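Local coordinates for DUF3248 domain-containing protein (Thermus thermophilus, PDB 2E6X) that is of unknown function, a small DUF3248-family protein that assembles as two copies, at residues E50-M53 with R54-Q58. Numbering follows the deposited sequence.
Sequences EAEM and RRLVQ
Glu52 and Arg55 meet on one turn of the amphipathic helix 50-58, which packs against one end of the three-stranded mixed sheet and the second subunit. Four successive i to i+4 backbone bonds define this α-helix, from Arg54 N to Glu50 O through Val57 N to Met53 O; the straightest, Arg55 N to Ala51 O, spans 3.0 Å with an N-H...O angle of 165°. Ala51 O also accepts a hydrogen bond from a water (2.7 Å), which in turn accepts one from Arg54 NH1 (3.0 Å), in the plane of the guanidinium. Glu52 and Arg55 run side by side, carboxylate and guanidinium planes 17° apart, and Glu52 OE2 makes a long salt bridge of 3.7 Å to Arg55 NH2. The extended Glu52 chain (CG anti to N, chi1 -162°) carries the carboxylate alongside the guanidinium, which a bend about CG-CD of Arg55 turns toward it. A glutamine here would probably leave Arg55 NH2 without this charged mate, although Asp24 also pairs with NH2 and Glu59 with NH1. Arg54 NE forms a salt bridge with Glu68 OE2 of the second subunit. The apolar side is formed by Met53, a selenomethionine, with Leu56 and Val57; the last two touch Leu26 of strand 26-32. Val57 CG2, placed beside the backbone N, lies 3.3 Å from Met53 O, and Leu56 CG 3.4 Å from Glu52 O.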
# COMPACT_ATOMS: atom_id res chain seq x y z
N GLU A 50 -14.47 -0.74 2.75
CA GLU A 50 -13.42 -1.73 2.60
C GLU A 50 -13.76 -2.73 1.46
O GLU A 50 -12.86 -3.22 0.74
CB GLU A 50 -13.23 -2.47 3.94
CG GLU A 50 -12.30 -3.64 3.86
CD GLU A 50 -12.98 -4.94 3.43
OE1 GLU A 50 -14.21 -5.04 3.48
OE2 GLU A 50 -12.25 -5.88 3.08
N ALA A 51 -15.04 -3.03 1.28
CA ALA A 51 -15.48 -3.96 0.21
C ALA A 51 -15.21 -3.40 -1.18
O ALA A 51 -14.88 -4.15 -2.13
CB ALA A 51 -16.98 -4.24 0.36
N GLU A 52 -15.35 -2.08 -1.29
CA GLU A 52 -15.09 -1.43 -2.55
C GLU A 52 -13.59 -1.53 -2.81
O GLU A 52 -13.18 -1.73 -3.93
CB GLU A 52 -15.49 0.06 -2.53
CG GLU A 52 -15.63 0.58 -3.98
CD GLU A 52 -15.94 2.07 -4.15
OE1 GLU A 52 -16.66 2.67 -3.32
OE2 GLU A 52 -15.45 2.64 -5.15
N MSE A 53 -12.78 -1.34 -1.77
CA MSE A 53 -11.33 -1.44 -1.91
C MSE A 53 -10.95 -2.84 -2.36
O MSE A 53 -10.08 -2.99 -3.20
CB MSE A 53 -10.60 -1.13 -0.59
CG MSE A 53 -10.67 0.31 -0.14
SE MSE A 53 -9.44 0.60 1.38
CE MSE A 53 -8.48 -1.07 1.20
N ARG A 54 -11.61 -3.86 -1.82
CA ARG A 54 -11.26 -5.20 -2.21
C ARG A 54 -11.57 -5.38 -3.71
O ARG A 54 -10.75 -5.88 -4.47
CB ARG A 54 -12.02 -6.23 -1.34
CG ARG A 54 -11.97 -7.64 -1.88
CD ARG A 54 -12.84 -8.57 -1.00
NE ARG A 54 -12.94 -9.92 -1.55
CZ ARG A 54 -13.88 -10.32 -2.40
NH1 ARG A 54 -14.85 -9.46 -2.80
NH2 ARG A 54 -13.88 -11.58 -2.84
N ARG A 55 -12.76 -4.94 -4.12
CA ARG A 55 -13.19 -5.04 -5.51
C ARG A 55 -12.18 -4.39 -6.48
O ARG A 55 -11.78 -4.95 -7.49
CB ARG A 55 -14.56 -4.37 -5.68
CG ARG A 55 -14.97 -4.18 -7.16
CD ARG A 55 -16.36 -3.54 -7.37
NE ARG A 55 -16.39 -2.08 -7.17
CZ ARG A 55 -15.90 -1.18 -8.04
NH1 ARG A 55 -15.34 -1.58 -9.17
NH2 ARG A 55 -15.97 0.12 -7.77
N LEU A 56 -11.77 -3.18 -6.13
CA LEU A 56 -10.84 -2.43 -6.96
C LEU A 56 -9.47 -3.11 -7.05
O LEU A 56 -8.87 -3.18 -8.13
CB LEU A 56 -10.76 -1.00 -6.41
CG LEU A 56 -12.04 -0.15 -6.66
CD1 LEU A 56 -11.93 1.16 -5.91
CD2 LEU A 56 -12.24 0.14 -8.20
N VAL A 57 -8.98 -3.66 -5.94
CA VAL A 57 -7.69 -4.33 -6.00
C VAL A 57 -7.86 -5.58 -6.83
O VAL A 57 -7.08 -5.83 -7.75
CB VAL A 57 -7.16 -4.69 -4.59
CG1 VAL A 57 -5.80 -5.51 -4.73
CG2 VAL A 57 -6.91 -3.38 -3.81
N GLN A 58 -8.89 -6.36 -6.53
CA GLN A 58 -9.11 -7.57 -7.33
C GLN A 58 -9.26 -7.29 -8.83
O GLN A 58 -8.77 -8.07 -9.62
CB GLN A 58 -10.32 -8.36 -6.80
CG GLN A 58 -10.02 -8.95 -5.41
CD GLN A 58 -11.04 -9.96 -4.98
OE1 GLN A 58 -12.21 -9.77 -5.18
NE2 GLN A 58 -10.58 -11.06 -4.37
O HOH W 1 -15.71 -6.73 -1.91